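Local coordinates for putative carboxynorspermidine decarboxylase protein (Sinorhizobium meliloti, PDB 3MT1) that probably decarboxylates carboxynorspermidine and carboxyspermidine to norspermidine and spermidine, using pyridoxal 5'-phosphate as cofactor, at residues T74-V79 against S91-I96; Y81-I86 against E105-K110; I9-L14 against R343-S348. All blocks are in the same frame, centred on the assembly; numbering follows the deposited sequence.

Contact 1 of 3, residues T74-V79 against S91-I96; sequences THAYSV and SHADKI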
loop_
_atom_site.group_PDB
_atom_site.type_symbol
_atom_site.label_atom_id
_atom_site.label_comp_id
_atom_site.label_asym_id
_atom_site.label_seq_id
_atom_site.Cartn_x
_atom_site.Cartn_y
_atom_site.Cartn_z
ATOM N N THR B 74 -20.876 -15.325 9.807
ATOM C CA THR B 74 -19.778 -14.362 9.876
ATOM C C THR B 74 -18.980 -14.522 11.161
ATOM O O THR B 74 -19.545 -14.548 12.254
ATOM C CB THR B 74 -20.248 -12.855 9.702
ATOM O OG1 THR B 74 -20.551 -12.296 10.977
ATOM C CG2 THR B 74 -21.458 -12.735 8.787
ATOM N N HIS B 75 -17.667 -14.637 11.016
ATOM C CA HIS B 75 -16.742 -14.782 12.159
ATOM C C HIS B 75 -15.919 -13.533 12.269
ATOM O O HIS B 75 -15.452 -12.997 11.259
ATOM C CB HIS B 75 -15.800 -15.975 11.988
ATOM C CG HIS B 75 -16.458 -17.301 12.201
ATOM N ND1 HIS B 75 -15.756 -18.423 12.598
ATOM C CD2 HIS B 75 -17.760 -17.682 12.094
ATOM C CE1 HIS B 75 -16.593 -19.446 12.691
ATOM N NE2 HIS B 75 -17.815 -19.018 12.401
ATOM N N ALA B 76 -15.762 -13.060 13.493
ATOM C CA ALA B 76 -14.938 -11.894 13.741
ATOM C C ALA B 76 -13.689 -12.270 14.513
ATOM O O ALA B 76 -13.755 -13.041 15.462
ATOM C CB ALA B 76 -15.746 -10.815 14.488
ATOM N N TYR B 77 -12.553 -11.742 14.092
ATOM C CA TYR B 77 -11.317 -11.890 14.837
ATOM C C TYR B 77 -10.619 -10.548 14.891
ATOM O O TYR B 77 -10.781 -9.711 13.992
ATOM C CB TYR B 77 -10.391 -12.897 14.167
ATOM C CG TYR B 77 -9.008 -12.949 14.801
ATOM C CD1 TYR B 77 -8.827 -13.425 16.101
ATOM C CD2 TYR B 77 -7.877 -12.501 14.098
ATOM C CE1 TYR B 77 -7.570 -13.476 16.685
ATOM C CE2 TYR B 77 -6.615 -12.531 14.671
ATOM C CZ TYR B 77 -6.460 -13.023 15.970
ATOM O OH TYR B 77 -5.185 -13.061 16.536
ATOM N N SER B 78 -9.855 -10.324 15.947
ATOM C CA SER B 78 -8.991 -9.165 15.995
ATOM C C SER B 78 -7.867 -9.442 16.941
ATOM O O SER B 78 -8.025 -10.224 17.864
ATOM C CB SER B 78 -9.723 -7.889 16.437
ATOM O OG SER B 78 -8.805 -6.790 16.525
ATOM N N VAL B 79 -6.739 -8.789 16.698
ATOM C CA VAL B 79 -5.619 -8.803 17.615
ATOM C C VAL B 79 -5.986 -7.967 18.840
ATOM O O VAL B 79 -5.711 -8.373 19.960
ATOM C CB VAL B 79 -4.346 -8.296 16.919
ATOM C CG1 VAL B 79 -3.240 -8.187 17.867
ATOM C CG2 VAL B 79 -3.944 -9.261 15.835
ATOM N N SER B 91 -22.775 -7.264 16.996
ATOM C CA SER B 91 -24.040 -7.313 16.297
ATOM C C SER B 91 -23.959 -7.835 14.868
ATOM O O SER B 91 -24.958 -8.212 14.335
ATOM C CB SER B 91 -24.704 -5.952 16.298
ATOM O OG SER B 91 -23.940 -5.081 15.522
ATOM N N HIS B 92 -22.788 -7.871 14.247
ATOM C CA HIS B 92 -22.671 -8.426 12.878
ATOM C C HIS B 92 -22.239 -9.889 12.919
ATOM O O HIS B 92 -22.547 -10.632 12.008
ATOM C CB HIS B 92 -21.660 -7.664 11.982
ATOM C CG HIS B 92 -22.060 -6.262 11.626
ATOM N ND1 HIS B 92 -23.159 -5.971 10.848
ATOM C CD2 HIS B 92 -21.479 -5.071 11.907
ATOM C CE1 HIS B 92 -23.256 -4.659 10.696
ATOM N NE2 HIS B 92 -22.248 -4.089 11.329
ATOM N N ALA B 93 -21.534 -10.287 13.972
ATOM C CA ALA B 93 -20.874 -11.588 14.007
ATOM C C ALA B 93 -21.744 -12.686 14.614
ATOM O O ALA B 93 -22.541 -12.420 15.505
ATOM C CB ALA B 93 -19.556 -11.486 14.776
ATOM N N ASP B 94 -21.577 -13.919 14.141
ATOM C CA ASP B 94 -22.148 -15.104 14.790
ATOM C C ASP B 94 -21.173 -15.739 15.758
ATOM O O ASP B 94 -21.552 -16.331 16.754
ATOM C CB ASP B 94 -22.522 -16.123 13.731
ATOM C CG ASP B 94 -23.645 -15.634 12.860
ATOM O OD1 ASP B 94 -24.679 -15.228 13.430
ATOM O OD2 ASP B 94 -23.495 -15.630 11.620
ATOM N N LYS B 95 -19.900 -15.615 15.448
ATOM C CA LYS B 95 -18.859 -16.048 16.325
ATOM C C LYS B 95 -17.876 -14.903 16.429
ATOM O O LYS B 95 -17.716 -14.095 15.480
ATOM C CB LYS B 95 -18.225 -17.338 15.795
ATOM C CG LYS B 95 -19.210 -18.512 15.912
ATOM C CD LYS B 95 -18.583 -19.858 15.616
ATOM C CE LYS B 95 -19.584 -21.019 15.611
ATOM N NZ LYS B 95 -20.583 -20.843 14.504
ATOM N N ILE B 96 -17.253 -14.799 17.602
ATOM C CA ILE B 96 -16.234 -13.785 17.845
ATOM C C ILE B 96 -15.068 -14.500 18.479
ATOM O O ILE B 96 -15.259 -15.413 19.276
ATOM C CB ILE B 96 -16.756 -12.618 18.731
ATOM C CG1 ILE B 96 -15.747 -11.454 18.720
ATOM C CG2 ILE B 96 -17.053 -13.075 20.132
ATOM C CD1 ILE B 96 -16.269 -10.178 19.371
#
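His75 and Lys95 share the same first torsion, with CG beside the backbone N and anti to the carbonyl carbon (chi1 -74° and -69°). Paired on the same face of the sheet, the two side chains run side by side and point the same way. Lys95 CB sits over one face of the imidazole, 3.8 Å from the centre of the His75 ring. Further along, Lys95 CD comes to 3.4 Å from His75 NE2, so the aliphatic chain runs along the ring face. The polar ends then converge on one acceptor: Glu73 OE2 takes a hydrogen bond from His75 and a salt bridge from Lys95. That shared carboxylate, together with the ring of Tyr228, would help to fix the rotation of the imidazole.

The backbones pair in parallel, His75 beside Lys95 and Ala76 beside Ile96. Ala76 N donates to Lys95 O at 3.0 Å. These are neighbouring strands of the eight-stranded alpha/beta barrel of this decarboxylase family, joined through helix 83-92 in a beta-alpha-beta crossover. Ala76 and Ile96 turn to the side of the sheet where that helix packs. There Ala76 CB meets Ala93 CB at 3.9 Å.

Thr74 is gripped where the chain passes from the helix into strand 95-98. Its hydroxyl OG1 donates to His92 O at 2.8 Å, coming from above the carbonyl plane. Thr74 O accepts from Asp94 N at 2.8 Å, and more weakly from Lys95 N. In return Thr74 N reaches Asp94 OD2 at 3.2 Å, on the anti side of the carboxylate and 22° out of its plane. The same oxygen, Asp94 OD2, forms a salt bridge with Arg67 of helix 60-70.

Contact 2 of 3, residues Y81-I86 against E105-K110; sequences YGDNEI and ERFADK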
loop_
_atom_site.group_PDB
_atom_site.type_symbol
_atom_site.label_atom_id
_atom_site.label_comp_id
_atom_site.label_asym_id
_atom_site.label_seq_id
_atom_site.Cartn_x
_atom_site.Cartn_y
_atom_site.Cartn_z
ATOM N N TYR B 81 -9.529 -5.624 20.124
ATOM C CA TYR B 81 -10.798 -4.909 19.836
ATOM C C TYR B 81 -10.809 -3.525 20.436
ATOM O O TYR B 81 -10.254 -3.312 21.489
ATOM C CB TYR B 81 -12.053 -5.662 20.285
ATOM C CG TYR B 81 -12.293 -6.884 19.492
ATOM C CD1 TYR B 81 -11.836 -8.128 19.952
ATOM C CD2 TYR B 81 -12.936 -6.817 18.250
ATOM C CE1 TYR B 81 -12.025 -9.278 19.193
ATOM C CE2 TYR B 81 -13.137 -7.967 17.490
ATOM C CZ TYR B 81 -12.676 -9.188 17.961
ATOM O OH TYR B 81 -12.838 -10.330 17.217
ATOM N N GLY B 82 -11.443 -2.592 19.741
ATOM C CA GLY B 82 -11.680 -1.271 20.255
ATOM C C GLY B 82 -13.030 -1.303 20.926
ATOM O O GLY B 82 -13.970 -1.954 20.421
ATOM N N ASP B 83 -13.108 -0.617 22.074
ATOM C CA ASP B 83 -14.319 -0.467 22.880
ATOM C C ASP B 83 -15.423 0.296 22.132
ATOM O O ASP B 83 -16.616 -0.043 22.227
ATOM C CB ASP B 83 -13.989 0.246 24.195
ATOM C CG ASP B 83 -12.614 -0.141 24.756
ATOM O OD1 ASP B 83 -12.561 -0.567 25.951
ATOM O OD2 ASP B 83 -11.587 -0.012 23.999
ATOM N N ASN B 84 -15.021 1.313 21.381
ATOM C CA ASN B 84 -15.941 2.060 20.546
ATOM C C ASN B 84 -16.400 1.252 19.319
ATOM O O ASN B 84 -17.169 1.767 18.508
ATOM C CB ASN B 84 -15.281 3.384 20.096
ATOM C CG ASN B 84 -14.143 3.165 19.065
ATOM O OD1 ASN B 84 -13.434 2.137 19.082
ATOM N ND2 ASN B 84 -13.981 4.127 18.160
ATOM N N GLU B 85 -15.915 0.014 19.170
ATOM C CA GLU B 85 -16.280 -0.837 18.030
ATOM C C GLU B 85 -16.945 -2.164 18.411
ATOM O O GLU B 85 -17.844 -2.638 17.716
ATOM C CB GLU B 85 -15.056 -1.131 17.149
ATOM C CG GLU B 85 -14.491 0.097 16.417
ATOM C CD GLU B 85 -13.433 -0.262 15.375
ATOM O OE1 GLU B 85 -13.092 -1.477 15.273
ATOM O OE2 GLU B 85 -12.941 0.660 14.657
ATOM N N ILE B 86 -16.468 -2.760 19.501
ATOM C CA ILE B 86 -16.906 -4.079 19.968
ATOM C C ILE B 86 -18.396 -4.365 19.813
ATOM O O ILE B 86 -18.779 -5.461 19.375
ATOM C CB ILE B 86 -16.491 -4.338 21.460
ATOM C CG1 ILE B 86 -16.626 -5.819 21.851
ATOM C CG2 ILE B 86 -17.303 -3.480 22.437
ATOM C CD1 ILE B 86 -15.952 -6.806 20.937
ATOM N N GLU B 105 -11.728 -11.659 28.757
ATOM C CA GLU B 105 -12.221 -11.156 30.033
ATOM C C GLU B 105 -12.793 -9.768 29.827
ATOM O O GLU B 105 -13.856 -9.442 30.332
ATOM C CB GLU B 105 -11.105 -11.125 31.053
ATOM C CG GLU B 105 -10.865 -12.459 31.754
ATOM C CD GLU B 105 -9.646 -12.419 32.687
ATOM O OE1 GLU B 105 -8.697 -11.648 32.382
ATOM O OE2 GLU B 105 -9.624 -13.151 33.715
ATOM N N ARG B 106 -12.107 -8.967 29.017
ATOM C CA ARG B 106 -12.509 -7.589 28.811
ATOM C C ARG B 106 -13.842 -7.460 28.097
ATOM O O ARG B 106 -14.625 -6.563 28.390
ATOM C CB ARG B 106 -11.449 -6.846 28.035
ATOM C CG ARG B 106 -11.434 -5.397 28.374
ATOM C CD ARG B 106 -10.107 -4.790 28.060
ATOM N NE ARG B 106 -10.175 -4.047 26.805
ATOM C CZ ARG B 106 -9.109 -3.647 26.116
ATOM N NH1 ARG B 106 -7.895 -3.944 26.555
ATOM N NH2 ARG B 106 -9.257 -2.970 24.974
ATOM N N PHE B 107 -14.103 -8.367 27.166
ATOM C CA PHE B 107 -15.214 -8.186 26.255
ATOM C C PHE B 107 -16.296 -9.233 26.397
ATOM O O PHE B 107 -17.352 -9.098 25.811
ATOM C CB PHE B 107 -14.701 -8.096 24.818
ATOM C CG PHE B 107 -13.871 -6.876 24.561
ATOM C CD1 PHE B 107 -14.378 -5.608 24.834
ATOM C CD2 PHE B 107 -12.588 -6.987 24.046
ATOM C CE1 PHE B 107 -13.612 -4.464 24.598
ATOM C CE2 PHE B 107 -11.812 -5.851 23.814
ATOM C CZ PHE B 107 -12.320 -4.592 24.092
ATOM N N ALA B 108 -16.025 -10.258 27.195
ATOM C CA ALA B 108 -17.009 -11.294 27.552
ATOM C C ALA B 108 -18.440 -10.771 27.625
ATOM O O ALA B 108 -19.309 -11.247 26.880
ATOM C CB ALA B 108 -16.642 -11.931 28.860
ATOM N N ASP B 109 -18.680 -9.793 28.508
ATOM C CA ASP B 109 -20.027 -9.236 28.704
ATOM C C ASP B 109 -20.707 -8.775 27.421
ATOM O O ASP B 109 -21.834 -9.167 27.137
ATOM C CB ASP B 109 -20.041 -8.127 29.761
ATOM C CG ASP B 109 -20.200 -8.672 31.148
ATOM O OD1 ASP B 109 -20.601 -9.841 31.277
ATOM O OD2 ASP B 109 -19.937 -7.943 32.118
ATOM N N LYS B 110 -20.016 -7.962 26.643
ATOM C CA LYS B 110 -20.557 -7.457 25.388
ATOM C C LYS B 110 -20.833 -8.554 24.338
ATOM O O LYS B 110 -21.794 -8.448 23.561
ATOM C CB LYS B 110 -19.638 -6.376 24.844
ATOM C CG LYS B 110 -19.932 -5.039 25.450
ATOM C CD LYS B 110 -18.686 -4.175 25.512
ATOM C CE LYS B 110 -19.018 -2.683 25.711
ATOM N NZ LYS B 110 -20.233 -2.504 26.557
#
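Tyr81 lies in the loop just before helix 83-92 and Ile86 in its first turn, Phe107 and Lys110 at the end of helix 101-107 and just past it, and the backbones stay well apart, with the CA atoms of Ile86 and Lys110 7.4 Å from each other. No hydrogen bond crosses the gap, so side chains do the joining.

Phe107 reaches between Tyr81 and Ile86. Its CE2 touches Tyr81 CB at 3.5 Å. Its CD1 meets Ile86 CG1 at 3.7 Å, and Ile86 CD1 lies over one face of the ring. Ile86 holds CG1 anti to the backbone N (chi1 -166°), which directs that branch at the phenyl ring. The other branch, CG2, is left to meet the aliphatic part of Lys110, with CD 3.4 Å away.

Both helices belong to the outer layer of the alpha/beta barrel. Strand 95-98 runs between them in the chain, and its residues lie beneath: Ile96 touches Tyr81 and Ile86, and Phe98 touches Phe107. The phenol of Tyr81 turns away from Phe107, and its OH is hydrogen-bonded to Ile97 O.

Arg106 works at the margin that faces the second subunit. Its NH2 is 3.9 Å from Asp83 OD2, a long salt bridge. The two side chains cross at about a right angle, although carboxylate and guanidinium planes are only 13° apart. The firmer bond of NH2 goes to Leu247 O of the second subunit. Gly82 O accepts from Glu85 N and from Ile86 N, the latter at 2.8 Å, in the first turn of helix 83-92.

Contact 3 of 3, residues I9-L14 against R343-S348; sequences IDKAKL and RELDGS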
loop_
_atom_site.group_PDB
_atom_site.type_symbol
_atom_site.label_atom_id
_atom_site.label_comp_id
_atom_site.label_asym_id
_atom_site.label_seq_id
_atom_site.Cartn_x
_atom_site.Cartn_y
_atom_site.Cartn_z
ATOM N N ILE B 9 -11.198 -10.935 -13.256
ATOM C CA ILE B 9 -11.570 -12.116 -12.542
ATOM C C ILE B 9 -12.290 -13.062 -13.487
ATOM O O ILE B 9 -13.351 -12.736 -14.016
ATOM C CB ILE B 9 -12.447 -11.779 -11.343
ATOM C CG1 ILE B 9 -11.654 -10.906 -10.347
ATOM C CG2 ILE B 9 -13.013 -13.078 -10.704
ATOM C CD1 ILE B 9 -12.571 -10.057 -9.426
ATOM N N ASP B 10 -11.684 -14.225 -13.710
ATOM C CA ASP B 10 -12.252 -15.213 -14.600
ATOM C C ASP B 10 -13.366 -16.033 -13.907
ATOM O O ASP B 10 -13.098 -16.900 -13.066
ATOM C CB ASP B 10 -11.160 -16.135 -15.205
ATOM C CG ASP B 10 -11.732 -17.134 -16.224
ATOM O OD1 ASP B 10 -11.500 -16.957 -17.454
ATOM O OD2 ASP B 10 -12.459 -18.088 -15.801
ATOM N N LYS B 11 -14.606 -15.781 -14.318
ATOM C CA LYS B 11 -15.742 -16.445 -13.731
ATOM C C LYS B 11 -15.586 -17.993 -13.706
ATOM O O LYS B 11 -15.822 -18.642 -12.674
ATOM C CB LYS B 11 -17.022 -16.036 -14.455
ATOM C CG LYS B 11 -18.211 -16.231 -13.584
ATOM C CD LYS B 11 -19.459 -16.308 -14.326
ATOM C CE LYS B 11 -20.579 -16.638 -13.353
ATOM N NZ LYS B 11 -21.802 -17.060 -14.072
ATOM N N ALA B 12 -15.187 -18.581 -14.830
ATOM C CA ALA B 12 -15.048 -20.045 -14.894
ATOM C C ALA B 12 -13.950 -20.639 -13.966
ATOM O O ALA B 12 -14.136 -21.718 -13.411
ATOM C CB ALA B 12 -14.859 -20.516 -16.337
ATOM N N LYS B 13 -12.828 -19.934 -13.808
ATOM C CA LYS B 13 -11.731 -20.400 -12.964
ATOM C C LYS B 13 -12.018 -20.237 -11.482
ATOM O O LYS B 13 -11.621 -21.082 -10.661
ATOM C CB LYS B 13 -10.427 -19.701 -13.315
ATOM C CG LYS B 13 -9.868 -20.236 -14.599
ATOM C CD LYS B 13 -8.689 -19.402 -15.055
ATOM C CE LYS B 13 -8.283 -19.810 -16.431
ATOM N NZ LYS B 13 -7.497 -18.683 -16.933
ATOM N N LEU B 14 -12.704 -19.156 -11.146
ATOM C CA LEU B 14 -13.137 -18.958 -9.796
ATOM C C LEU B 14 -14.087 -20.092 -9.437
ATOM O O LEU B 14 -13.904 -20.732 -8.413
ATOM C CB LEU B 14 -13.804 -17.594 -9.627
ATOM C CG LEU B 14 -14.373 -17.229 -8.247
ATOM C CD1 LEU B 14 -13.325 -17.249 -7.092
ATOM C CD2 LEU B 14 -14.909 -15.844 -8.328
ATOM N N ARG B 343 -14.207 -11.678 -16.428
ATOM C CA ARG B 343 -14.430 -12.431 -17.679
ATOM C C ARG B 343 -15.598 -13.381 -17.452
ATOM O O ARG B 343 -15.492 -14.287 -16.644
ATOM C CB ARG B 343 -13.185 -13.214 -18.114
ATOM C CG ARG B 343 -13.259 -13.719 -19.565
ATOM C CD ARG B 343 -12.177 -14.723 -19.918
ATOM N NE ARG B 343 -10.949 -14.077 -20.399
ATOM C CZ ARG B 343 -9.795 -13.988 -19.716
ATOM N NH1 ARG B 343 -9.676 -14.504 -18.486
ATOM N NH2 ARG B 343 -8.743 -13.369 -20.270
ATOM N N GLU B 344 -16.720 -13.156 -18.123
ATOM C CA GLU B 344 -17.879 -14.040 -17.944
ATOM C C GLU B 344 -17.741 -15.302 -18.821
ATOM O O GLU B 344 -16.764 -15.458 -19.556
ATOM C CB GLU B 344 -19.210 -13.325 -18.232
ATOM C CG GLU B 344 -19.383 -11.923 -17.668
ATOM C CD GLU B 344 -20.179 -11.824 -16.362
ATOM O OE1 GLU B 344 -20.133 -12.744 -15.520
ATOM O OE2 GLU B 344 -20.851 -10.786 -16.155
ATOM N N LEU B 345 -18.723 -16.198 -18.741
ATOM C CA LEU B 345 -18.676 -17.492 -19.473
ATOM C C LEU B 345 -18.627 -17.363 -21.005
ATOM O O LEU B 345 -17.808 -17.984 -21.660
ATOM C CB LEU B 345 -19.812 -18.407 -19.002
ATOM C CG LEU B 345 -19.708 -18.683 -17.492
ATOM C CD1 LEU B 345 -20.968 -19.319 -16.976
ATOM C CD2 LEU B 345 -18.479 -19.526 -17.160
ATOM N N ASP B 346 -19.580 -16.611 -21.540
ATOM C CA ASP B 346 -19.472 -15.760 -22.731
ATOM C C ASP B 346 -18.044 -15.471 -23.213
ATOM O O ASP B 346 -17.742 -15.534 -24.405
ATOM C CB ASP B 346 -20.050 -14.393 -22.313
ATOM C CG ASP B 346 -21.005 -13.808 -23.332
ATOM O OD1 ASP B 346 -21.302 -14.471 -24.343
ATOM O OD2 ASP B 346 -21.476 -12.674 -23.104
ATOM N N GLY B 347 -17.171 -15.095 -22.282
ATOM C CA GLY B 347 -15.841 -14.636 -22.653
ATOM C C GLY B 347 -15.769 -13.124 -22.706
ATOM O O GLY B 347 -14.661 -12.564 -22.764
ATOM N N SER B 348 -16.937 -12.467 -22.700
ATOM C CA SER B 348 -17.013 -11.001 -22.556
ATOM C C SER B 348 -16.432 -10.558 -21.212
ATOM O O SER B 348 -16.455 -11.323 -20.233
ATOM C CB SER B 348 -18.449 -10.483 -22.702
ATOM O OG SER B 348 -19.382 -11.259 -21.955
HETATM O O HOH W 1 -14.661 -17.238 -17.194
#
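The guanidinium of Arg343 is met at its edge by Asp10. Carboxylate and guanidinium planes are 45° apart, so this salt bridge is not a flat, two-pronged one. Arg343 NH1 donates to Asp10 OD1 at 3.2 Å, using the anti lone pair of that oxygen. Arg343 CD also lies 3.4 Å from Asp10 OD1; beyond it the chain bends at chi3 (-88°), which sets the direction of the guanidinium.

Asp10 ends strand 6-10 and is the N-cap of helix 11-28. Strand 6-10 pairs in parallel with strand 339-343 in the mixed sheet of the second domain, and the helix leads off toward the barrel. With CG anti to the backbone N (chi1 -176°), the carboxylate is placed to serve both elements. OD1 faces Arg343, while OD2 accepts the capping bond from Lys13 N at 2.7 Å. The nearby positive charge and the helix N-terminus would probably favour the ionised carboxylate. With an alanine here, Lys13 N would probably lose its side-chain cap and Arg343 NH1 its carboxylate mate.

Backbone bonds complete the pairing. Arg343 N donates to Ile9 O at 2.8 Å, and Lys11 N donates to Arg343 O at 2.9 Å. Beyond the strand end, the extended chain of Lys11 passes over the loop, and its CD lies 3.8 Å from Glu344 OE1. Leu345 CD2 touches Ala12 CB on the first helical turn. A water there accepts from Ala12 N at 2.8 Å and donates to Arg343 O.

Contacts 1 and 2 are neighbours on the barrel, with centres 12 Å apart. Both use helix 83-92, and their segments alternate along the chain: 74-79, 81-86, 91-96, 105-110. They touch directly, Ile96 CD1 lying 3.7 Å from Ile86 CD1. Together they follow two successive strand-helix steps, and both come within reach of the second subunit of the homodimer. Contact 3 is separate, its centre 32 Å from that of contact 1 and 42 Å from that of contact 2. It brings 9-14, near the N-terminus, against 343-348, near the C-terminus. The barrel segments all fall between these two in sequence, so strands from near the two ends of the chain, 6-10 and 339-343, pair in the mixed sheet beside the barrel.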